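Local coordinates for post-proline cleaving enzyme (Rickettsia typhi, PDB 4HVT), which probably acts as a serine-type oligopeptidase, cutting peptides on the carboxyl side of proline residues, at residues Q54-I59 with S691-I696; Q70-Y75 with F496-N501; Y394-F399 with Y447-K452; V510-N515 with F543-E548. All coordinates share one frame; numbering follows the deposited sequence.

Contact 1 (Q54-I59 with S691-I696); sequences QEYKQI and SANYFI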
loop_
_atom_site.group_PDB
_atom_site.type_symbol
_atom_site.label_atom_id
_atom_site.label_comp_id
_atom_site.label_asym_id
_atom_site.label_seq_id
_atom_site.Cartn_x
_atom_site.Cartn_y
_atom_site.Cartn_z
ATOM N N GLN A 54 -9.197 -6.983 -31.258
ATOM C CA GLN A 54 -8.060 -7.542 -31.960
ATOM C C GLN A 54 -6.844 -7.633 -31.054
ATOM O O GLN A 54 -6.007 -8.533 -31.207
ATOM C CB GLN A 54 -7.730 -6.737 -33.262
ATOM N N GLU A 55 -6.748 -6.723 -30.069
ATOM C CA GLU A 55 -5.531 -6.638 -29.256
ATOM C C GLU A 55 -5.470 -7.692 -28.157
ATOM O O GLU A 55 -4.413 -7.899 -27.578
ATOM C CB GLU A 55 -5.398 -5.248 -28.637
ATOM C CG GLU A 55 -5.204 -4.101 -29.628
ATOM C CD GLU A 55 -6.488 -3.552 -30.247
ATOM O OE1 GLU A 55 -7.586 -3.978 -29.914
ATOM O OE2 GLU A 55 -6.379 -2.739 -31.196
ATOM N N TYR A 56 -6.590 -8.344 -27.856
ATOM C CA TYR A 56 -6.679 -9.218 -26.669
ATOM C C TYR A 56 -5.670 -10.393 -26.678
ATOM O O TYR A 56 -4.953 -10.640 -25.672
ATOM C CB TYR A 56 -8.097 -9.755 -26.528
ATOM C CG TYR A 56 -8.303 -10.601 -25.326
ATOM C CD1 TYR A 56 -8.642 -10.013 -24.118
ATOM C CD2 TYR A 56 -8.124 -11.990 -25.360
ATOM C CE1 TYR A 56 -8.812 -10.762 -22.981
ATOM C CE2 TYR A 56 -8.300 -12.749 -24.193
ATOM C CZ TYR A 56 -8.628 -12.121 -23.024
ATOM O OH TYR A 56 -8.845 -12.822 -21.852
ATOM N N LYS A 57 -5.609 -11.123 -27.804
ATOM C CA LYS A 57 -4.735 -12.287 -27.890
ATOM C C LYS A 57 -3.317 -11.910 -27.569
ATOM O O LYS A 57 -2.637 -12.624 -26.843
ATOM C CB LYS A 57 -4.769 -12.918 -29.299
ATOM N N GLN A 58 -2.838 -10.795 -28.135
ATOM C CA GLN A 58 -1.440 -10.372 -27.971
ATOM C C GLN A 58 -1.139 -9.889 -26.529
ATOM O O GLN A 58 -0.162 -10.306 -25.891
ATOM C CB GLN A 58 -1.124 -9.253 -28.961
ATOM C CG GLN A 58 0.340 -8.844 -29.039
ATOM C CD GLN A 58 1.325 -9.995 -29.240
ATOM O OE1 GLN A 58 1.051 -10.986 -29.935
ATOM N NE2 GLN A 58 2.509 -9.842 -28.669
ATOM N N ILE A 59 -1.987 -8.988 -26.052
ATOM C CA ILE A 59 -1.977 -8.549 -24.622
ATOM C C ILE A 59 -2.003 -9.765 -23.675
ATOM O O ILE A 59 -1.162 -9.879 -22.815
ATOM C CB ILE A 59 -3.159 -7.609 -24.300
ATOM C CG1 ILE A 59 -3.109 -6.278 -25.083
ATOM C CG2 ILE A 59 -3.230 -7.304 -22.809
ATOM C CD1 ILE A 59 -1.976 -5.341 -24.704
ATOM N N SER A 691 -5.205 -11.892 -10.834
ATOM C CA SER A 691 -4.497 -10.643 -11.119
ATOM C C SER A 691 -4.105 -10.600 -12.589
ATOM O O SER A 691 -4.273 -9.595 -13.269
ATOM C CB SER A 691 -3.272 -10.513 -10.233
ATOM O OG SER A 691 -2.643 -9.252 -10.419
ATOM N N ALA A 692 -3.591 -11.709 -13.077
ATOM C CA ALA A 692 -3.214 -11.809 -14.478
ATOM C C ALA A 692 -4.407 -11.481 -15.395
ATOM O O ALA A 692 -4.280 -10.664 -16.323
ATOM C CB ALA A 692 -2.657 -13.187 -14.772
ATOM N N ASN A 693 -5.556 -12.075 -15.102
ATOM C CA ASN A 693 -6.751 -11.816 -15.907
ATOM C C ASN A 693 -7.196 -10.352 -15.825
ATOM O O ASN A 693 -7.611 -9.766 -16.817
ATOM C CB ASN A 693 -7.834 -12.797 -15.501
ATOM C CG ASN A 693 -9.069 -12.697 -16.385
ATOM O OD1 ASN A 693 -9.073 -13.107 -17.533
ATOM N ND2 ASN A 693 -10.102 -12.116 -15.845
ATOM N N TYR A 694 -7.128 -9.763 -14.620
ATOM C CA TYR A 694 -7.437 -8.354 -14.422
ATOM C C TYR A 694 -6.575 -7.436 -15.315
ATOM O O TYR A 694 -7.089 -6.565 -16.029
ATOM C CB TYR A 694 -7.219 -8.032 -12.945
ATOM C CG TYR A 694 -7.539 -6.642 -12.554
ATOM C CD1 TYR A 694 -6.621 -5.623 -12.688
ATOM C CD2 TYR A 694 -8.819 -6.322 -12.055
ATOM C CE1 TYR A 694 -6.934 -4.330 -12.326
ATOM C CE2 TYR A 694 -9.111 -5.047 -11.623
ATOM C CZ TYR A 694 -8.217 -4.048 -11.805
ATOM O OH TYR A 694 -8.472 -2.789 -11.416
ATOM N N PHE A 695 -5.268 -7.669 -15.327
ATOM C CA PHE A 695 -4.373 -6.852 -16.149
ATOM C C PHE A 695 -4.454 -7.102 -17.660
ATOM O O PHE A 695 -4.253 -6.194 -18.442
ATOM C CB PHE A 695 -2.943 -6.923 -15.641
ATOM C CG PHE A 695 -2.771 -6.148 -14.372
ATOM C CD1 PHE A 695 -3.004 -4.756 -14.371
ATOM C CD2 PHE A 695 -2.585 -6.795 -13.186
ATOM C CE1 PHE A 695 -2.894 -4.008 -13.222
ATOM C CE2 PHE A 695 -2.441 -6.057 -12.022
ATOM C CZ PHE A 695 -2.625 -4.671 -12.035
ATOM N N ILE A 696 -4.808 -8.306 -18.050
ATOM C CA ILE A 696 -5.131 -8.553 -19.455
ATOM C C ILE A 696 -6.348 -7.736 -19.881
ATOM O O ILE A 696 -6.376 -7.163 -20.973
ATOM C CB ILE A 696 -5.377 -10.061 -19.732
ATOM C CG1 ILE A 696 -4.092 -10.884 -19.549
ATOM C CG2 ILE A 696 -5.972 -10.287 -21.107
ATOM C CD1 ILE A 696 -4.424 -12.325 -19.194
HETATM O O HOH W 1 -10.356 -11.974 -19.839
#

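Contact 2 (Q70-Y75 with F496-N501); sequences QRKTPY and FSRIKN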
loop_
_atom_site.group_PDB
_atom_site.type_symbol
_atom_site.label_atom_id
_atom_site.label_comp_id
_atom_site.label_asym_id
_atom_site.label_seq_id
_atom_site.Cartn_x
_atom_site.Cartn_y
_atom_site.Cartn_z
ATOM N N GLN A 70 9.220 -17.993 -14.960
ATOM C CA GLN A 70 10.112 -18.577 -13.966
ATOM C C GLN A 70 11.355 -17.690 -13.717
ATOM O O GLN A 70 12.079 -17.910 -12.757
ATOM C CB GLN A 70 10.547 -19.992 -14.403
ATOM C CG GLN A 70 9.424 -21.022 -14.375
ATOM C CD GLN A 70 8.787 -21.154 -13.012
ATOM O OE1 GLN A 70 9.461 -21.485 -12.039
ATOM N NE2 GLN A 70 7.481 -20.872 -12.917
ATOM N N ARG A 71 11.607 -16.695 -14.559
ATOM C CA ARG A 71 12.732 -15.777 -14.316
ATOM C C ARG A 71 12.345 -14.536 -13.513
ATOM O O ARG A 71 13.153 -13.656 -13.359
ATOM C CB ARG A 71 13.444 -15.386 -15.625
ATOM C CG ARG A 71 13.953 -16.551 -16.464
ATOM C CD ARG A 71 14.340 -16.063 -17.882
ATOM N NE ARG A 71 13.230 -15.213 -18.275
ATOM C CZ ARG A 71 13.151 -14.355 -19.290
ATOM N NH1 ARG A 71 14.118 -14.226 -20.230
ATOM N NH2 ARG A 71 12.001 -13.664 -19.388
ATOM N N LYS A 72 11.125 -14.462 -12.978
ATOM C CA LYS A 72 10.786 -13.352 -12.012
ATOM C C LYS A 72 11.764 -13.304 -10.852
ATOM O O LYS A 72 12.248 -14.355 -10.395
ATOM C CB LYS A 72 9.380 -13.507 -11.423
ATOM C CG LYS A 72 8.260 -13.314 -12.403
ATOM C CD LYS A 72 6.897 -13.273 -11.691
ATOM C CE LYS A 72 6.498 -14.584 -11.069
ATOM N NZ LYS A 72 5.097 -14.518 -10.518
ATOM N N THR A 73 12.040 -12.101 -10.360
ATOM C CA THR A 73 13.016 -11.931 -9.299
ATOM C C THR A 73 12.418 -12.351 -7.982
ATOM O O THR A 73 11.356 -11.797 -7.595
ATOM C CB THR A 73 13.485 -10.471 -9.223
ATOM O OG1 THR A 73 14.122 -10.163 -10.475
ATOM C CG2 THR A 73 14.478 -10.309 -8.105
ATOM N N PRO A 74 13.079 -13.315 -7.288
ATOM C CA PRO A 74 12.540 -13.757 -5.983
ATOM C C PRO A 74 13.056 -12.888 -4.825
ATOM O O PRO A 74 14.074 -13.164 -4.242
ATOM C CB PRO A 74 13.068 -15.194 -5.882
ATOM C CG PRO A 74 14.393 -15.142 -6.578
ATOM C CD PRO A 74 14.219 -14.152 -7.697
ATOM N N TYR A 75 12.379 -11.799 -4.539
ATOM C CA TYR A 75 12.793 -10.875 -3.506
ATOM C C TYR A 75 12.669 -11.562 -2.154
ATOM O O TYR A 75 11.839 -12.468 -1.949
ATOM C CB TYR A 75 11.940 -9.597 -3.569
ATOM C CG TYR A 75 12.117 -8.862 -4.866
ATOM C CD1 TYR A 75 13.266 -8.123 -5.099
ATOM C CD2 TYR A 75 11.168 -8.931 -5.887
ATOM C CE1 TYR A 75 13.473 -7.478 -6.272
ATOM C CE2 TYR A 75 11.378 -8.270 -7.089
ATOM C CZ TYR A 75 12.545 -7.555 -7.270
ATOM O OH TYR A 75 12.769 -6.919 -8.457
ATOM N N PHE A 496 10.199 0.592 -10.944
ATOM C CA PHE A 496 10.266 -0.179 -12.170
ATOM C C PHE A 496 9.041 -1.058 -12.250
ATOM O O PHE A 496 8.791 -1.863 -11.344
ATOM C CB PHE A 496 11.532 -1.092 -12.175
ATOM C CG PHE A 496 11.733 -1.830 -13.474
ATOM C CD1 PHE A 496 11.164 -3.089 -13.683
ATOM C CD2 PHE A 496 12.430 -1.239 -14.492
ATOM C CE1 PHE A 496 11.348 -3.773 -14.860
ATOM C CE2 PHE A 496 12.633 -1.915 -15.683
ATOM C CZ PHE A 496 12.069 -3.162 -15.873
ATOM N N SER A 497 8.231 -0.872 -13.289
ATOM C CA SER A 497 7.111 -1.766 -13.573
ATOM C C SER A 497 7.364 -2.582 -14.812
ATOM O O SER A 497 7.320 -2.058 -15.931
ATOM C CB SER A 497 5.822 -0.970 -13.764
ATOM O OG SER A 497 4.758 -1.858 -14.148
ATOM N N ARG A 498 7.569 -3.873 -14.614
ATOM C CA ARG A 498 7.785 -4.763 -15.712
ATOM C C ARG A 498 6.572 -4.790 -16.645
ATOM O O ARG A 498 6.717 -4.767 -17.865
ATOM C CB ARG A 498 8.097 -6.145 -15.174
ATOM C CG ARG A 498 8.704 -7.002 -16.204
ATOM C CD ARG A 498 9.258 -8.271 -15.611
ATOM N NE ARG A 498 9.411 -9.153 -16.732
ATOM C CZ ARG A 498 9.490 -10.466 -16.661
ATOM N NH1 ARG A 498 9.495 -11.069 -15.489
ATOM N NH2 ARG A 498 9.617 -11.153 -17.784
ATOM N N ILE A 499 5.367 -4.830 -16.079
ATOM C CA ILE A 499 4.196 -4.921 -16.924
ATOM C C ILE A 499 4.049 -3.661 -17.793
ATOM O O ILE A 499 3.810 -3.743 -18.988
ATOM C CB ILE A 499 2.890 -5.123 -16.115
ATOM C CG1 ILE A 499 2.896 -6.451 -15.345
ATOM C CG2 ILE A 499 1.711 -5.084 -17.071
ATOM C CD1 ILE A 499 2.647 -7.664 -16.227
ATOM N N LYS A 500 4.124 -2.489 -17.187
ATOM C CA LYS A 500 3.947 -1.260 -17.954
ATOM C C LYS A 500 5.070 -1.106 -18.973
ATOM O O LYS A 500 4.841 -0.775 -20.120
ATOM C CB LYS A 500 3.888 -0.030 -17.025
ATOM N N ASN A 501 6.317 -1.366 -18.556
ATOM C CA ASN A 501 7.422 -1.205 -19.478
ATOM C C ASN A 501 7.361 -2.154 -20.661
ATOM O O ASN A 501 7.641 -1.774 -21.798
ATOM C CB ASN A 501 8.769 -1.405 -18.754
ATOM C CG ASN A 501 9.138 -0.215 -17.876
ATOM O OD1 ASN A 501 8.617 0.891 -18.054
ATOM N ND2 ASN A 501 9.977 -0.445 -16.888
#

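Contact 3 (Y394-F399 with Y447-K452); sequences YQNAIF and YVLEQK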
loop_
_atom_site.group_PDB
_atom_site.type_symbol
_atom_site.label_atom_id
_atom_site.label_comp_id
_atom_site.label_asym_id
_atom_site.label_seq_id
_atom_site.Cartn_x
_atom_site.Cartn_y
_atom_site.Cartn_z
ATOM N N TYR A 394 22.310 4.201 -9.388
ATOM C CA TYR A 394 21.322 4.385 -10.444
ATOM C C TYR A 394 20.976 5.911 -10.570
ATOM O O TYR A 394 20.920 6.640 -9.549
ATOM C CB TYR A 394 20.053 3.615 -10.051
ATOM C CG TYR A 394 19.934 2.112 -10.308
ATOM C CD1 TYR A 394 20.749 1.185 -9.660
ATOM C CD2 TYR A 394 18.884 1.616 -11.083
ATOM C CE1 TYR A 394 20.585 -0.195 -9.857
ATOM C CE2 TYR A 394 18.733 0.242 -11.313
ATOM C CZ TYR A 394 19.571 -0.657 -10.677
ATOM O OH TYR A 394 19.395 -2.027 -10.888
ATOM N N GLN A 395 20.721 6.410 -11.780
ATOM C CA GLN A 395 20.039 7.709 -11.929
ATOM C C GLN A 395 18.576 7.588 -11.502
ATOM O O GLN A 395 17.965 6.545 -11.691
ATOM C CB GLN A 395 20.061 8.211 -13.383
ATOM C CG GLN A 395 21.453 8.554 -13.897
ATOM C CD GLN A 395 22.020 9.810 -13.249
ATOM O OE1 GLN A 395 23.126 9.798 -12.692
ATOM N NE2 GLN A 395 21.251 10.895 -13.295
ATOM N N ASN A 396 17.997 8.649 -10.951
ATOM C CA ASN A 396 16.598 8.574 -10.495
ATOM C C ASN A 396 16.323 7.331 -9.610
ATOM O O ASN A 396 15.274 6.694 -9.651
ATOM C CB ASN A 396 15.653 8.641 -11.690
ATOM C CG ASN A 396 15.390 10.077 -12.143
ATOM O OD1 ASN A 396 15.872 10.488 -13.173
ATOM N ND2 ASN A 396 14.665 10.848 -11.335
ATOM N N ALA A 397 17.259 7.074 -8.728
ATOM C CA ALA A 397 17.240 5.884 -7.883
ATOM C C ALA A 397 16.002 5.805 -6.980
ATOM O O ALA A 397 15.500 6.820 -6.495
ATOM C CB ALA A 397 18.478 5.854 -7.015
ATOM N N ILE A 398 15.484 4.582 -6.848
ATOM C CA ILE A 398 14.462 4.226 -5.901
ATOM C C ILE A 398 15.023 3.062 -5.095
ATOM O O ILE A 398 15.490 2.079 -5.684
ATOM C CB ILE A 398 13.193 3.760 -6.670
ATOM C CG1 ILE A 398 12.733 4.856 -7.617
ATOM C CG2 ILE A 398 12.119 3.253 -5.723
ATOM C CD1 ILE A 398 12.243 6.112 -6.951
ATOM N N PHE A 399 14.958 3.203 -3.774
ATOM C CA PHE A 399 15.599 2.372 -2.761
ATOM C C PHE A 399 14.604 1.629 -1.902
ATOM O O PHE A 399 13.605 2.183 -1.456
ATOM C CB PHE A 399 16.476 3.251 -1.882
ATOM C CG PHE A 399 17.237 2.526 -0.801
ATOM C CD1 PHE A 399 18.497 2.020 -1.039
ATOM C CD2 PHE A 399 16.711 2.445 0.490
ATOM C CE1 PHE A 399 19.222 1.374 -0.012
ATOM C CE2 PHE A 399 17.417 1.847 1.513
ATOM C CZ PHE A 399 18.672 1.291 1.269
ATOM N N TYR A 447 15.122 3.039 -23.998
ATOM C CA TYR A 447 14.118 3.928 -23.352
ATOM C C TYR A 447 14.688 5.216 -22.738
ATOM O O TYR A 447 15.888 5.344 -22.477
ATOM C CB TYR A 447 13.367 3.115 -22.307
ATOM C CG TYR A 447 12.778 1.894 -22.908
ATOM C CD1 TYR A 447 11.518 1.930 -23.520
ATOM C CD2 TYR A 447 13.502 0.705 -22.960
ATOM C CE1 TYR A 447 10.991 0.806 -24.155
ATOM C CE2 TYR A 447 12.983 -0.431 -23.585
ATOM C CZ TYR A 447 11.731 -0.387 -24.166
ATOM O OH TYR A 447 11.260 -1.523 -24.792
ATOM N N VAL A 448 13.802 6.173 -22.509
ATOM C CA VAL A 448 14.154 7.422 -21.868
ATOM C C VAL A 448 13.256 7.585 -20.656
ATOM O O VAL A 448 12.054 7.332 -20.740
ATOM C CB VAL A 448 13.931 8.627 -22.802
ATOM C CG1 VAL A 448 14.309 9.920 -22.072
ATOM C CG2 VAL A 448 14.757 8.481 -24.062
ATOM N N LEU A 449 13.865 8.033 -19.574
ATOM C CA LEU A 449 13.205 8.410 -18.339
ATOM C C LEU A 449 13.524 9.884 -18.116
ATOM O O LEU A 449 14.717 10.256 -17.906
ATOM C CB LEU A 449 13.725 7.557 -17.178
ATOM C CG LEU A 449 13.325 8.044 -15.774
ATOM C CD1 LEU A 449 11.797 8.135 -15.653
ATOM C CD2 LEU A 449 13.908 7.167 -14.691
ATOM N N GLU A 450 12.484 10.737 -18.150
ATOM C CA GLU A 450 12.676 12.148 -17.868
ATOM C C GLU A 450 11.885 12.566 -16.634
ATOM O O GLU A 450 10.691 12.265 -16.519
ATOM C CB GLU A 450 12.218 13.011 -19.026
ATOM C CG GLU A 450 13.135 13.144 -20.197
ATOM C CD GLU A 450 12.548 14.150 -21.166
ATOM O OE1 GLU A 450 12.113 13.733 -22.253
ATOM O OE2 GLU A 450 12.436 15.345 -20.779
ATOM N N GLN A 451 12.526 13.338 -15.774
ATOM C CA GLN A 451 11.813 13.986 -14.658
ATOM C C GLN A 451 11.546 15.413 -15.026
ATOM O O GLN A 451 12.463 16.159 -15.368
ATOM C CB GLN A 451 12.624 13.885 -13.366
ATOM C CG GLN A 451 11.933 14.560 -12.220
ATOM C CD GLN A 451 12.619 14.332 -10.899
ATOM O OE1 GLN A 451 13.600 13.552 -10.796
ATOM N NE2 GLN A 451 12.129 15.034 -9.876
ATOM N N LYS A 452 10.278 15.760 -15.109
ATOM C CA LYS A 452 9.836 17.023 -15.568
ATOM C C LYS A 452 8.932 17.695 -14.523
ATOM O O LYS A 452 8.663 17.123 -13.467
ATOM C CB LYS A 452 9.093 16.791 -16.906
ATOM C CG LYS A 452 9.985 16.295 -18.047
ATOM C CD LYS A 452 9.191 15.921 -19.283
ATOM C CE LYS A 452 8.749 17.143 -20.072
ATOM N NZ LYS A 452 9.758 17.515 -21.094
HETATM O O HOH W 2 16.558 9.533 -15.782
#

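Contact 4 (V510-N515 with F543-E548); sequences VSVLAN and FAVSEE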
loop_
_atom_site.group_PDB
_atom_site.type_symbol
_atom_site.label_atom_id
_atom_site.label_comp_id
_atom_site.label_asym_id
_atom_site.label_seq_id
_atom_site.Cartn_x
_atom_site.Cartn_y
_atom_site.Cartn_z
ATOM N N VAL A 510 3.473 5.639 -24.134
ATOM C CA VAL A 510 4.202 6.527 -23.249
ATOM C C VAL A 510 3.583 6.317 -21.895
ATOM O O VAL A 510 2.364 6.192 -21.803
ATOM C CB VAL A 510 3.982 7.990 -23.723
ATOM C CG1 VAL A 510 4.598 8.962 -22.756
ATOM C CG2 VAL A 510 4.625 8.202 -25.098
ATOM N N SER A 511 4.435 6.334 -20.854
ATOM C CA SER A 511 3.982 6.214 -19.466
ATOM C C SER A 511 4.250 7.512 -18.697
ATOM O O SER A 511 5.333 8.081 -18.795
ATOM C CB SER A 511 4.716 5.068 -18.763
ATOM O OG SER A 511 4.232 3.802 -19.199
ATOM N N VAL A 512 3.271 7.955 -17.882
ATOM C CA VAL A 512 3.475 9.148 -17.110
ATOM C C VAL A 512 2.947 8.973 -15.709
ATOM O O VAL A 512 1.879 8.415 -15.528
ATOM C CB VAL A 512 2.806 10.392 -17.732
ATOM C CG1 VAL A 512 3.164 11.670 -16.998
ATOM C CG2 VAL A 512 3.223 10.525 -19.182
ATOM N N LEU A 513 3.744 9.437 -14.749
ATOM C CA LEU A 513 3.351 9.439 -13.336
ATOM C C LEU A 513 3.448 10.855 -12.820
ATOM O O LEU A 513 4.530 11.439 -12.850
ATOM C CB LEU A 513 4.334 8.572 -12.514
ATOM C CG LEU A 513 4.105 8.455 -11.001
ATOM C CD1 LEU A 513 2.885 7.633 -10.765
ATOM C CD2 LEU A 513 5.340 7.779 -10.408
ATOM N N ALA A 514 2.352 11.361 -12.278
ATOM C CA ALA A 514 2.262 12.731 -11.761
ATOM C C ALA A 514 2.214 12.806 -10.222
ATOM O O ALA A 514 1.354 12.236 -9.589
ATOM C CB ALA A 514 1.064 13.442 -12.360
ATOM N N ASN A 515 3.155 13.531 -9.643
ATOM C CA ASN A 515 3.282 13.646 -8.206
ATOM C C ASN A 515 2.465 14.807 -7.669
ATOM O O ASN A 515 2.939 15.818 -7.105
ATOM C CB ASN A 515 4.781 13.753 -7.869
ATOM C CG ASN A 515 5.535 12.530 -8.341
ATOM O OD1 ASN A 515 6.240 12.590 -9.333
ATOM N ND2 ASN A 515 5.387 11.413 -7.626
ATOM N N PHE A 543 -4.681 18.062 -13.981
ATOM C CA PHE A 543 -4.977 18.744 -15.261
ATOM C C PHE A 543 -3.730 19.475 -15.818
ATOM O O PHE A 543 -3.471 19.478 -17.039
ATOM C CB PHE A 543 -6.141 19.742 -15.128
ATOM C CG PHE A 543 -7.417 19.139 -14.628
ATOM C CD1 PHE A 543 -7.863 17.902 -15.087
ATOM C CD2 PHE A 543 -8.172 19.801 -13.669
ATOM C CE1 PHE A 543 -9.030 17.367 -14.644
ATOM C CE2 PHE A 543 -9.360 19.267 -13.225
ATOM C CZ PHE A 543 -9.782 18.037 -13.672
ATOM N N ALA A 544 -2.985 20.138 -14.931
ATOM C CA ALA A 544 -1.745 20.833 -15.319
ATOM C C ALA A 544 -0.765 19.884 -16.028
ATOM O O ALA A 544 -0.210 20.231 -17.024
ATOM C CB ALA A 544 -1.093 21.482 -14.116
ATOM N N VAL A 545 -0.569 18.700 -15.480
ATOM C CA VAL A 545 0.239 17.698 -16.147
ATOM C C VAL A 545 -0.398 17.216 -17.478
ATOM O O VAL A 545 0.301 17.130 -18.515
ATOM C CB VAL A 545 0.551 16.537 -15.167
ATOM C CG1 VAL A 545 1.308 15.467 -15.890
ATOM C CG2 VAL A 545 1.377 17.036 -13.988
ATOM N N SER A 546 -1.694 16.929 -17.472
ATOM C CA SER A 546 -2.396 16.450 -18.672
ATOM C C SER A 546 -2.204 17.476 -19.820
ATOM O O SER A 546 -1.822 17.131 -20.937
ATOM C CB SER A 546 -3.888 16.211 -18.364
ATOM O OG SER A 546 -4.085 15.178 -17.399
ATOM N N GLU A 547 -2.441 18.740 -19.517
ATOM C CA GLU A 547 -2.355 19.818 -20.515
ATOM C C GLU A 547 -0.956 19.999 -21.014
ATOM O O GLU A 547 -0.759 20.323 -22.207
ATOM C CB GLU A 547 -2.837 21.131 -19.900
ATOM C CG GLU A 547 -4.334 21.124 -19.686
ATOM C CD GLU A 547 -4.852 22.346 -18.983
ATOM O OE1 GLU A 547 -4.182 22.881 -18.076
ATOM O OE2 GLU A 547 -5.998 22.735 -19.307
ATOM N N GLU A 548 0.019 19.805 -20.137
ATOM C CA GLU A 548 1.392 19.954 -20.529
ATOM C C GLU A 548 1.813 18.836 -21.487
ATOM O O GLU A 548 2.583 19.083 -22.426
ATOM C CB GLU A 548 2.304 20.064 -19.303
ATOM C CG GLU A 548 3.753 20.291 -19.638
ATOM C CD GLU A 548 4.052 21.709 -20.104
ATOM O OE1 GLU A 548 3.121 22.517 -20.422
ATOM O OE2 GLU A 548 5.241 22.035 -20.162
#

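Contact 1 (Q54-I59 with S691-I696)
Ile-59 and Ile-696 bring two helices of the prolyl oligopeptidase fold within 6.1 Å, measured CA to CA: the N-terminal part of helix 56-67 and helix 688-706, the last helix of the alpha/beta-hydrolase domain. An N-terminal helix is thus packed on the C-terminal one, an example of helix-helix contact made by two isoleucines and a tyrosine; in this family the extension ahead of the propeller belongs to the catalytic domain. Ile-59 N bonds to Glu-55 O, while Ile-696 N bonds to Ala-692 O on the opposing helix. The packing centres on the CG2 methyl of Ile-696, which lies 3.4 Å from CE1 of Tyr-56 and meets the ring obliquely, with CZ next in distance. With CG anti to the backbone N (chi1 -178°), Tyr-56 reaches across to helix 688-706, where it also touches Asn-697 and Thr-700. Ile-59 sets its own CG2 3.6 Å from the backbone O of Ile-696, an oxygen that accepts a hydrogen bond from Thr-700 OG1. Beside this apolar patch runs a polar link: Asn-693, whose ND2 is paired with Glu-47, offers OD1 to a water at 2.9 Å, and that water accepts from Tyr-56 OH at 2.7 Å.

Contact 2 (Q70-Y75 with F496-N501)
Arg-498 stretches from the first turn of helix 498-505 to Arg-71 and Lys-72, bridging the catalytic-domain side of this prolyl oligopeptidase fold and the loop that joins helix 56-67 to strand 77-79. The contact illustrates how two arginines can converge on one carboxylate: Asp-69, just before the loop segment, forms salt bridges through OD2 with NH2 of both Arg-71 and Arg-498. Their two NH2 atoms consequently stand 3.8 Å apart, with guanidinium planes turned 60° from each other and the side chains crossing at about a right angle. The firmer part surrounds Arg-498. Its chain is extended from CG to NE, and its guanidinium is held by Glu-502 through NE and by a cation-pi contact with Tyr-440, as well as by Asp-69. At the base, Ser-497 serves as N-cap, its OG accepting from Lys-500 N at 3.2 Å. The looser side belongs to Arg-71, which is exposed to solvent and bends at chi3 (-46°) as it approaches. Nor do the backbones come close, since the nearest CA atoms, those of Lys-72 and Arg-498, are 9.8 Å apart. Lys-72 sends its amino group away to the carbonyl oxygens of Phe-67 and Met-88, leaving its CG at the edge of the Arg-498 guanidinium, 4.0 Å from NH1.

Contact 3 (Y394-F399 with Y447-K452)
Asn-396 meets Leu-449 and Gln-451 through a single short side chain that supplies both an apolar and a polar surface. Ahead of it, Tyr-394, in the loop before strand 398-402, bonds through OH to Pro-420 O and Thr-422 OG1, and Gln-395 gives its backbone O to Asn-416 ND2. At Asn-396 the backbone takes up a left-handed conformation, and the side chain points at the other segment. Its CB rests 3.8 Å from CD2 of Leu-449, whereas ND2 donates to Gln-451 OE1 at 3.0 Å. The acceptor lies in the amide plane of Asn-396, yet the bond is bent, with an N-H...O angle of 141°, and the two amide planes are 50° apart. Here the beta-propeller faces the alpha/beta-hydrolase domain: strand 447-455 is an edge strand of the hydrolase sheet. Gln-451 extends fully from that strand, and its NE2 returns to the propeller by donating to Asn-369 O. The other end of the Asn-396 amide is bridged by water, which donates to OD1 and to Leu-449 O, each at 2.9 Å. Past this point Ala-397 pairs through the backbone with Ala-372 of the preceding blade, and Ile-398 with Glu-415 in the sheet of its own strand.

Contact 4 (V510-N515 with F543-E548)
Val-545 packs against Ala-514 and Val-512, placing helix 536-551 on one face of the mixed beta-sheet of the alpha/beta-hydrolase fold. It is a compact example of helix-on-sheet packing, in which alternate strand residues present their side chains to a helix. The interaction across the two segments is apolar, and all three residues are buried. The CA atoms of Ala-514 and Val-545 are 6.9 Å apart, the closest pair across the two segments; Leu-513, between the two contacting strand residues, points away from the helix. Val-512 CG1 lies 4.4 Å from Val-545 CG1, a looser contact than that of Ala-514. The hydrogen bonds serve each element separately: Glu-547 N bonds to Phe-543 O along the helix, while Val-512 pairs with Leu-481 and Glu-483 of strand 480-483. Away from this contact, Glu-547 forms a salt bridge with Arg-579. With CG1 anti to the backbone N (chi1 176°) and CG2 anti to the carbonyl carbon, the two methyls of Val-545 straddle that of Ala-514, whose CB is 4.0 Å from Val-545 CG2 and 4.1 Å from Val-545 CG1.

How the contacts relate
Only contact 4 is wholly buried, joining a strand and a helix of the hydrolase domain by apolar packing. Contacts 2 and 3 are largely polar surface contacts: contact 2 joins the loop leading into the propeller to that domain through salt bridges to a shared aspartate, contact 3 a propeller loop through an amide pair and a water. Contact 1, partly buried, mixes both chemistries and packs the domain's N-terminal extension on its last helix. Contacts 3 and 4 reach the same sheet, at its edge strand and an inner strand, with centres about 16 Å apart. Helix 498-505 of contact 2 leads into strand 510-514 of contact 4, and the loop of contact 2 follows helix 56-67 of contact 1.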